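Local atomic coordinates of thioredoxin (Thermosipho africanus, PDB entry 6MOS), a protein that probably works as a thiol-disulfide oxidoreductase, passing electrons to or from partner proteins through a redox-active pair of cysteines. Residues M28-F33 and I57-I62; V79-I84 and R93-F98. All coordinates share one frame; numbering follows the deposited sequence.

Contact 1: residues M28-F33 and I57-I62; sequences MKIEYF and IDIEVI. With TAM (tris(hydroxyethyl)aminomethane), chain B.
Phe33 lies alongside Ile62, the two side chains pointing the same way. Ile62 CD1 meets the ring obliquely, 3.6 Å from Phe33 CE2. Tyr70 and Pro71 of helix 69-73 pack on both residues. The same face of the sheet carries a charged cluster. Lys29 rises from it and leans both along its own strand and toward strand 58-62, with CG anti to the backbone N (chi1 -168°). This carries its NZ between two carboxylates. NZ makes a salt bridge to Glu31 OE2 at 2.8 Å, on the anti lone pair of that oxygen. It makes another to Glu60 OE1, modelled too short to trust. The Glu31 and Glu60 carboxylates are turned almost perpendicular, and Glu31 OE1 bonds to the hydroxyl of Tyr70.

The face of Ile30, Ile59, Tyr32 and Val61 is largely apolar. Ile30 CG2 meets Ile59 CD1 at 4.0 Å, and Ile30 CG1 meets CG2 of Ile57. Val61 CG1 sits at the edge of the Tyr32 ring, near its plane. Helix 39-55 packs on Tyr32 and Ile59, and the Tyr32 hydroxyl hydrogen-bonds to Cys41 O. Where the segments begin, Met28 SD reaches Ile57 CD1, 3.9 Å away, and a water joins Met28 O to Asp58 N.

The backbones run parallel. Ile30 N bonds to Asp58 O and Tyr32 N to Glu60 O, while Ile30 O and Tyr32 O receive the amides of Glu60 and Ile62. On its outer side strand 58-62 binds a TAM molecule: Val61 N donates to TAM O4 at 2.8 Å, and TAM O5 donates to Ile59 O. This is the parallel pair of a beta-alpha-beta unit of the thioredoxin fold. One lysine between two glutamates probably offsets the repulsion of their carboxylates, 3.9 Å apart from Glu31 OE2 to Glu60 OE1.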
ATOM      1  N   MET A  28     -12.119   3.470  -0.721  1.00 32.14           N
ATOM      2  CA  MET A  28     -10.801   2.909  -1.063  1.00 29.57           C
ATOM      3  C   MET A  28     -10.005   2.561   0.183  1.00 38.34           C
ATOM      4  O   MET A  28     -10.397   2.886   1.304  1.00 39.54           O
ATOM      5  CB  MET A  28     -10.001   3.875  -1.927  1.00 32.06           C
ATOM      6  CG  MET A  28     -10.550   4.049  -3.328  1.00 39.34           C
ATOM      7  SD  MET A  28      -9.589   5.285  -4.208  1.00 47.38           S
ATOM      8  CE  MET A  28      -8.070   4.392  -4.543  1.00 34.22           C
ATOM      9  N   LYS A  29      -8.872   1.898  -0.021  1.00 31.25           N
ATOM     10  CA  LYS A  29      -8.056   1.472   1.100  1.00 25.75           C
ATOM     11  C   LYS A  29      -6.655   1.222   0.583  1.00 21.93           C
ATOM     12  O   LYS A  29      -6.484   0.682  -0.514  1.00 29.53           O
ATOM     13  CB  LYS A  29      -8.593   0.195   1.749  1.00 24.36           C
ATOM     14  CG  LYS A  29      -7.941  -0.108   3.077  1.00 28.02           C
ATOM     15  CD  LYS A  29      -8.037  -1.579   3.426  1.00 33.62           C
ATOM     16  CE  LYS A  29      -7.418  -1.834   4.783  1.00 33.84           C
ATOM     17  NZ  LYS A  29      -7.575  -3.249   5.226  1.00 29.31           N
ATOM     18  N   ILE A  30      -5.664   1.637   1.367  1.00 24.41           N
ATOM     19  CA  ILE A  30      -4.270   1.283   1.138  1.00 19.25           C
ATOM     20  C   ILE A  30      -3.858   0.257   2.180  1.00 21.65           C
ATOM     21  O   ILE A  30      -4.085   0.457   3.377  1.00 24.85           O
ATOM     22  CB  ILE A  30      -3.353   2.513   1.209  1.00 26.01           C
ATOM     23  CG1 ILE A  30      -3.763   3.531   0.135  1.00 34.06           C
ATOM     24  CG2 ILE A  30      -1.876   2.082   1.113  1.00 26.36           C
ATOM     25  CD1 ILE A  30      -3.052   4.866   0.253  1.00 34.29           C
ATOM     26  N   GLU A  31      -3.249  -0.835   1.727  1.00 22.48           N
ATOM     27  CA  GLU A  31      -2.649  -1.825   2.613  1.00 18.46           C
ATOM     28  C   GLU A  31      -1.143  -1.776   2.405  1.00 22.24           C
ATOM     29  O   GLU A  31      -0.672  -1.921   1.274  1.00 24.35           O
ATOM     30  CB  GLU A  31      -3.209  -3.219   2.339  1.00 16.58           C
ATOM     31  CG  GLU A  31      -4.656  -3.335   2.906  1.00 21.44           C
ATOM     32  CD  GLU A  31      -5.298  -4.703   2.738  1.00 26.76           C
ATOM     33  OE1 GLU A  31      -4.750  -5.535   2.013  1.00 28.45           O
ATOM     34  OE2 GLU A  31      -6.395  -4.946   3.326  1.00 28.36           O
ATOM     35  N   TYR A  32      -0.402  -1.544   3.488  1.00 17.61           N
ATOM     36  CA  TYR A  32       1.048  -1.363   3.443  1.00 20.30           C
ATOM     37  C   TYR A  32       1.674  -2.507   4.225  1.00 21.88           C
ATOM     38  O   TYR A  32       1.495  -2.589   5.440  1.00 22.45           O
ATOM     39  CB  TYR A  32       1.431  -0.018   4.050  1.00 21.73           C
ATOM     40  CG  TYR A  32       2.904   0.289   3.982  1.00 21.69           C
ATOM     41  CD1 TYR A  32       3.482   0.671   2.791  1.00 22.72           C
ATOM     42  CD2 TYR A  32       3.704   0.215   5.114  1.00 20.16           C
ATOM     43  CE1 TYR A  32       4.834   0.945   2.717  1.00 26.05           C
ATOM     44  CE2 TYR A  32       5.068   0.490   5.054  1.00 28.44           C
ATOM     45  CZ  TYR A  32       5.621   0.854   3.849  1.00 26.56           C
ATOM     46  OH  TYR A  32       6.973   1.144   3.763  1.00 31.46           O
ATOM     47  N   PHE A  33       2.404  -3.383   3.540  1.00 21.53           N
ATOM     48  CA  PHE A  33       3.009  -4.559   4.161  1.00 20.29           C
ATOM     49  C   PHE A  33       4.473  -4.277   4.455  1.00 25.49           C
ATOM     50  O   PHE A  33       5.216  -3.846   3.567  1.00 19.92           O
ATOM     51  CB  PHE A  33       2.876  -5.794   3.271  1.00 18.74           C
ATOM     52  CG  PHE A  33       1.446  -6.178   2.975  1.00 21.25           C
ATOM     53  CD1 PHE A  33       0.761  -5.592   1.917  1.00 23.23           C
ATOM     54  CD2 PHE A  33       0.794  -7.123   3.752  1.00 26.54           C
ATOM     55  CE1 PHE A  33      -0.560  -5.942   1.636  1.00 23.48           C
ATOM     56  CE2 PHE A  33      -0.529  -7.482   3.483  1.00 23.80           C
ATOM     57  CZ  PHE A  33      -1.205  -6.891   2.429  1.00 23.08           C
ATOM     58  N   ILE A  57      -7.931   8.446   2.463  0.87 28.49           N
ATOM     59  CA  ILE A  57      -8.085   7.014   2.231  0.87 33.26           C
ATOM     60  C   ILE A  57      -7.597   6.277   3.471  0.87 32.10           C
ATOM     61  O   ILE A  57      -6.535   6.608   4.012  0.87 32.26           O
ATOM     62  CB  ILE A  57      -7.315   6.566   0.976  0.87 35.64           C
ATOM     63  CG1 ILE A  57      -7.966   7.139  -0.285  0.87 35.15           C
ATOM     64  CG2 ILE A  57      -7.234   5.040   0.896  0.87 36.07           C
ATOM     65  CD1 ILE A  57      -7.172   6.833  -1.550  0.87 30.60           C
ATOM     66  N   ASP A  58      -8.382   5.297   3.933  1.00 28.91           N
ATOM     67  CA  ASP A  58      -7.949   4.449   5.038  1.00 28.47           C
ATOM     68  C   ASP A  58      -6.657   3.744   4.666  1.00 26.54           C
ATOM     69  O   ASP A  58      -6.450   3.381   3.508  1.00 34.65           O
ATOM     70  CB  ASP A  58      -9.006   3.397   5.373  1.00 29.00           C
ATOM     71  CG  ASP A  58     -10.212   3.969   6.074  1.00 43.53           C
ATOM     72  OD1 ASP A  58     -10.138   5.116   6.569  1.00 43.44           O
ATOM     73  OD2 ASP A  58     -11.228   3.255   6.133  1.00 43.91           O
ATOM     74  N   ILE A  59      -5.781   3.545   5.648  1.00 26.42           N
ATOM     75  CA  ILE A  59      -4.541   2.817   5.418  1.00 19.80           C
ATOM     76  C   ILE A  59      -4.337   1.835   6.555  1.00 28.58           C
ATOM     77  O   ILE A  59      -4.452   2.199   7.731  1.00 33.78           O
ATOM     78  CB  ILE A  59      -3.317   3.745   5.283  1.00 32.20           C
ATOM     79  CG1 ILE A  59      -2.062   2.905   5.053  1.00 31.94           C
ATOM     80  CG2 ILE A  59      -3.150   4.632   6.515  1.00 32.50           C
ATOM     81  CD1 ILE A  59      -0.863   3.716   4.612  1.00 35.71           C
ATOM     82  N   GLU A  60      -4.053   0.589   6.214  1.00 22.86           N
ATOM     83  CA  GLU A  60      -3.758  -0.425   7.209  1.00 17.33           C
ATOM     84  C   GLU A  60      -2.291  -0.805   7.068  1.00 23.46           C
ATOM     85  O   GLU A  60      -1.851  -1.164   5.972  1.00 22.43           O
ATOM     86  CB  GLU A  60      -4.655  -1.640   7.030  1.00 21.45           C
ATOM     87  CG  GLU A  60      -4.387  -2.695   8.080  1.00 25.33           C
ATOM     88  CD  GLU A  60      -5.317  -3.888   7.981  1.00 32.45           C
ATOM     89  OE1 GLU A  60      -6.145  -3.938   7.040  1.00 24.43           O
ATOM     90  OE2 GLU A  60      -5.198  -4.785   8.851  1.00 29.68           O
ATOM     91  N   VAL A  61      -1.536  -0.692   8.155  1.00 20.19           N
ATOM     92  CA  VAL A  61      -0.120  -1.054   8.150  1.00 16.94           C
ATOM     93  C   VAL A  61      -0.017  -2.456   8.732  1.00 24.38           C
ATOM     94  O   VAL A  61      -0.497  -2.713   9.843  1.00 23.86           O
ATOM     95  CB  VAL A  61       0.729  -0.043   8.936  1.00 19.71           C
ATOM     96  CG1 VAL A  61       2.207  -0.422   8.856  1.00 24.85           C
ATOM     97  CG2 VAL A  61       0.525   1.354   8.376  1.00 21.98           C
ATOM     98  N   ILE A  62       0.554  -3.378   7.964  1.00 18.05           N
ATOM     99  CA  ILE A  62       0.507  -4.800   8.271  1.00 20.03           C
ATOM    100  C   ILE A  62       1.941  -5.283   8.415  1.00 25.49           C
ATOM    101  O   ILE A  62       2.743  -5.128   7.487  1.00 24.04           O
ATOM    102  CB  ILE A  62      -0.233  -5.588   7.181  1.00 24.42           C
ATOM    103  CG1 ILE A  62      -1.667  -5.071   7.061  1.00 23.04           C
ATOM    104  CG2 ILE A  62      -0.196  -7.096   7.472  1.00 27.54           C
ATOM    105  CD1 ILE A  62      -2.380  -5.517   5.816  1.00 26.29           C
TER
HETATM  106  C   TAM B 201      -5.938   0.647  11.424  1.00 39.77           C
HETATM  107  C1  TAM B 201      -4.802  -0.314  11.818  1.00 30.83           C
HETATM  108  C2  TAM B 201      -5.502   1.664  10.383  1.00 29.63           C
HETATM  109  C3  TAM B 201      -7.118  -0.219  10.937  1.00 31.42           C
HETATM  110  C4  TAM B 201      -3.399   0.267  11.707  1.00 45.67           C
HETATM  111  C5  TAM B 201      -5.486   3.088  10.943  1.00 38.59           C
HETATM  112  C6  TAM B 201      -7.785   0.194   9.626  1.00 26.13           C
HETATM  113  N   TAM B 201      -6.353   1.381  12.614  1.00 37.38           N
HETATM  114  O4  TAM B 201      -2.775  -0.361  10.625  1.00 25.82           O
HETATM  115  O5  TAM B 201      -4.900   3.973  10.023  1.00 45.22           O
HETATM  116  O6  TAM B 201      -8.783   1.184   9.812  1.00 36.32           O
HETATM  117  O   HOH W   1     -11.181   4.863   2.885  1.00 37.32           O

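Contact 2: residues V79-I84 and R93-F98; sequences VPTVII and RFARNF
Val82 and Phe94 form the apolar centre, with Val82 CB 4.0 Å from Phe94 CD1. Ile84 CD1 comes in at the edge of the Phe94 ring, 3.6 Å from CE1. Phe98 folds back over this pair. Its CG sits between the backbone N and the carbonyl carbon (chi1 69°), and one ring face lies against Phe94 CB. Val82 CG2 touches Phe98 CZ at 3.9 Å. Pro80, preceded by a cis peptide bond, points its carbonyl O at the Phe98 edge, in the ring plane. Its side chain also touches Cys41 of the disulfide, as the cis-proline does in thioredoxins.

The backbones are antiparallel. Val82 and Phe94 are a hydrogen-bonded pair, N to O both ways, at 2.8 Å from Val82 N to Phe94 O and 2.7 Å from Phe94 N to Val82 O. A water links Pro80 O to Arg96 N.

On the other face Arg93 runs beside Ile83. Ile83 CD1 lies over one guanidinium face, 3.7 Å from Arg93 NH2. Glu90 makes a salt bridge to NE, and Lys74 O accepts from NH2. With an alanine in place of Arg93, Glu90 would probably lose its salt-bridge mate and Ile83 CD1 the flat group it lies on. The guanidinium thus serves two chemistries: its face packs on an aliphatic chain while its N-H groups bind polar partners.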
ATOM      1  N   VAL A  79       8.681  -7.134   1.205  1.00 25.31           N
ATOM      2  CA  VAL A  79       8.293  -5.821   1.715  1.00 22.38           C
ATOM      3  C   VAL A  79       9.304  -4.786   1.229  1.00 21.06           C
ATOM      4  O   VAL A  79      10.485  -5.110   1.035  1.00 25.31           O
ATOM      5  CB  VAL A  79       8.151  -5.834   3.250  1.00 23.21           C
ATOM      6  CG1 VAL A  79       7.023  -6.743   3.633  1.00 21.54           C
ATOM      7  CG2 VAL A  79       9.419  -6.354   3.907  1.00 24.64           C
ATOM      8  N   PRO A  80       8.896  -3.536   0.993  1.00 21.40           N
ATOM      9  CA  PRO A  80       7.490  -3.132   1.146  1.00 22.62           C
ATOM     10  C   PRO A  80       6.608  -3.671   0.022  1.00 24.73           C
ATOM     11  O   PRO A  80       7.092  -3.869  -1.099  1.00 23.76           O
ATOM     12  CB  PRO A  80       7.568  -1.607   1.119  1.00 26.68           C
ATOM     13  CG  PRO A  80       8.773  -1.314   0.268  1.00 24.51           C
ATOM     14  CD  PRO A  80       9.769  -2.409   0.612  1.00 23.08           C
ATOM     15  N   THR A  81       5.340  -3.959   0.321  1.00 23.61           N
ATOM     16  CA  THR A  81       4.342  -4.188  -0.711  1.00 17.52           C
ATOM     17  C   THR A  81       3.193  -3.230  -0.440  1.00 19.82           C
ATOM     18  O   THR A  81       2.812  -3.032   0.715  1.00 20.09           O
ATOM     19  CB  THR A  81       3.840  -5.651  -0.751  1.00 18.92           C
ATOM     20  OG1 THR A  81       4.876  -6.536  -1.210  1.00 23.46           O
ATOM     21  CG2 THR A  81       2.620  -5.795  -1.661  1.00 25.38           C
ATOM     22  N   VAL A  82       2.682  -2.603  -1.494  1.00 22.41           N
ATOM     23  CA  VAL A  82       1.566  -1.668  -1.391  1.00 20.06           C
ATOM     24  C   VAL A  82       0.424  -2.215  -2.230  1.00 23.71           C
ATOM     25  O   VAL A  82       0.615  -2.543  -3.404  1.00 24.83           O
ATOM     26  CB  VAL A  82       1.952  -0.250  -1.851  1.00 25.11           C
ATOM     27  CG1 VAL A  82       0.734   0.654  -1.814  1.00 24.44           C
ATOM     28  CG2 VAL A  82       3.034   0.319  -0.959  1.00 23.26           C
ATOM     29  N   ILE A  83      -0.761  -2.330  -1.631  1.00 22.26           N
ATOM     30  CA  ILE A  83      -1.942  -2.760  -2.366  1.00 19.26           C
ATOM     31  C   ILE A  83      -2.975  -1.654  -2.233  1.00 22.64           C
ATOM     32  O   ILE A  83      -3.276  -1.219  -1.119  1.00 20.04           O
ATOM     33  CB  ILE A  83      -2.490  -4.102  -1.849  1.00 21.28           C
ATOM     34  CG1 ILE A  83      -1.426  -5.203  -1.963  1.00 24.93           C
ATOM     35  CG2 ILE A  83      -3.715  -4.530  -2.646  1.00 22.55           C
ATOM     36  CD1 ILE A  83      -1.951  -6.579  -1.616  1.00 24.64           C
ATOM     37  N   ILE A  84      -3.469  -1.154  -3.364  1.00 22.77           N
ATOM     38  CA  ILE A  84      -4.574  -0.203  -3.375  1.00 22.38           C
ATOM     39  C   ILE A  84      -5.857  -0.978  -3.647  1.00 23.79           C
ATOM     40  O   ILE A  84      -5.910  -1.804  -4.568  1.00 24.66           O
ATOM     41  CB  ILE A  84      -4.343   0.903  -4.420  1.00 31.19           C
ATOM     42  CG1 ILE A  84      -2.978   1.566  -4.180  1.00 25.55           C
ATOM     43  CG2 ILE A  84      -5.456   1.929  -4.348  1.00 28.98           C
ATOM     44  CD1 ILE A  84      -2.572   2.557  -5.254  1.00 36.61           C
ATOM     45  N   ARG A  93      -1.199  -3.583  -7.237  1.00 26.23           N
ATOM     46  CA  ARG A  93      -0.224  -4.042  -6.264  1.00 22.59           C
ATOM     47  C   ARG A  93       1.151  -3.525  -6.669  1.00 30.30           C
ATOM     48  O   ARG A  93       1.496  -3.512  -7.860  1.00 27.28           O
ATOM     49  CB  ARG A  93      -0.241  -5.575  -6.161  1.00 34.39           C
ATOM     50  CG  ARG A  93       0.723  -6.161  -5.148  1.00 32.78           C
ATOM     51  CD  ARG A  93       0.637  -7.680  -5.115  1.00 29.47           C
ATOM     52  NE  ARG A  93      -0.677  -8.151  -4.699  1.00 30.94           N
ATOM     53  CZ  ARG A  93      -0.875  -9.268  -4.000  1.00 31.11           C
ATOM     54  NH1 ARG A  93       0.165 -10.014  -3.647  1.00 31.96           N
ATOM     55  NH2 ARG A  93      -2.101  -9.627  -3.644  1.00 28.94           N
ATOM     56  N   PHE A  94       1.916  -3.057  -5.684  1.00 24.38           N
ATOM     57  CA  PHE A  94       3.292  -2.611  -5.894  1.00 26.09           C
ATOM     58  C   PHE A  94       4.211  -3.465  -5.033  1.00 27.32           C
ATOM     59  O   PHE A  94       4.082  -3.476  -3.811  1.00 23.16           O
ATOM     60  CB  PHE A  94       3.467  -1.137  -5.526  1.00 23.86           C
ATOM     61  CG  PHE A  94       2.535  -0.205  -6.239  1.00 24.27           C
ATOM     62  CD1 PHE A  94       1.255   0.026  -5.756  1.00 30.18           C
ATOM     63  CD2 PHE A  94       2.942   0.466  -7.381  1.00 33.68           C
ATOM     64  CE1 PHE A  94       0.393   0.900  -6.409  1.00 29.51           C
ATOM     65  CE2 PHE A  94       2.080   1.348  -8.036  1.00 34.55           C
ATOM     66  CZ  PHE A  94       0.811   1.559  -7.551  1.00 33.46           C
ATOM     67  N   ALA A  95       5.147  -4.171  -5.660  1.00 30.48           N
ATOM     68  CA  ALA A  95       6.127  -4.925  -4.891  1.00 21.82           C
ATOM     69  C   ALA A  95       7.414  -4.986  -5.700  1.00 30.18           C
ATOM     70  O   ALA A  95       7.413  -4.744  -6.910  1.00 37.20           O
ATOM     71  CB  ALA A  95       5.637  -6.335  -4.567  1.00 26.14           C
ATOM     72  N   ARG A  96       8.510  -5.285  -5.008  0.68 23.61           N
ATOM     73  CA  ARG A  96       9.820  -5.528  -5.621  0.68 26.31           C
ATOM     74  C   ARG A  96      10.479  -4.264  -6.156  0.68 36.59           C
ATOM     75  O   ARG A  96      11.524  -3.849  -5.642  0.68 43.73           O
ATOM     76  CB  ARG A  96       9.715  -6.570  -6.741  0.68 29.67           C
ATOM     77  CG  ARG A  96       9.603  -8.001  -6.244  0.68 34.71           C
ATOM     78  CD  ARG A  96       9.372  -8.983  -7.382  0.68 33.47           C
ATOM     79  NE  ARG A  96       9.200 -10.351  -6.892  0.68 54.57           N
ATOM     80  CZ  ARG A  96       8.056 -10.843  -6.422  0.68 57.61           C
ATOM     81  NH1 ARG A  96       6.969 -10.078  -6.370  0.68 51.29           N
ATOM     82  NH2 ARG A  96       7.996 -12.103  -5.999  0.68 54.86           N
ATOM     83  N   ASN A  97       9.910  -3.651  -7.195  0.70 32.84           N
ATOM     84  CA  ASN A  97      10.539  -2.476  -7.807  0.70 37.30           C
ATOM     85  C   ASN A  97       9.462  -1.445  -8.130  0.70 39.22           C
ATOM     86  O   ASN A  97       8.758  -1.564  -9.140  0.70 41.21           O
ATOM     87  CB  ASN A  97      11.336  -2.844  -9.053  0.70 39.77           C
ATOM     88  CG  ASN A  97      12.560  -1.959  -9.243  0.70 40.36           C
ATOM     89  OD1 ASN A  97      13.001  -1.276  -8.315  0.70 37.06           O
ATOM     90  ND2 ASN A  97      13.114  -1.963 -10.450  0.70 45.08           N
ATOM     91  N   PHE A  98       9.350  -0.432  -7.274  1.00 36.59           N
ATOM     92  CA  PHE A  98       8.412   0.661  -7.482  1.00 31.13           C
ATOM     93  C   PHE A  98       8.857   1.853  -6.648  1.00 32.85           C
ATOM     94  O   PHE A  98       9.527   1.694  -5.620  1.00 28.74           O
ATOM     95  CB  PHE A  98       6.984   0.252  -7.110  1.00 29.05           C
ATOM     96  CG  PHE A  98       6.779   0.035  -5.643  1.00 28.47           C
ATOM     97  CD1 PHE A  98       7.097  -1.185  -5.051  1.00 24.94           C
ATOM     98  CD2 PHE A  98       6.243   1.039  -4.850  1.00 25.80           C
ATOM     99  CE1 PHE A  98       6.891  -1.384  -3.701  1.00 28.26           C
ATOM    100  CE2 PHE A  98       6.045   0.843  -3.488  1.00 21.43           C
ATOM    101  CZ  PHE A  98       6.365  -0.370  -2.918  1.00 24.83           C
TER
HETATM  102  O   HOH W   2       9.103  -4.965  -2.154  1.00 33.74           O

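Overall arrangement
Contacts 1 and 2 are successive parts of one four-stranded sheet. Strands 29-34 and 81-86 are its central neighbours, and backbone bonds from Glu31 to Ile83 and from Phe33 to Thr81 join the two contacts. Their centres are 12 Å apart. Each contact pairs a central strand with an outermost one, and both are partly buried: in each, half of the touching residues are buried and one is exposed. Contact 1 is parallel and bridged by helix 39-55; contact 2 is antiparallel and belongs to a hairpin. Helix 100-115 packs on side chains of both. Charge in contact 1 is a lysine-glutamate network between its strands. In contact 2 the arginine instead finds its polar partners beyond the paired segments.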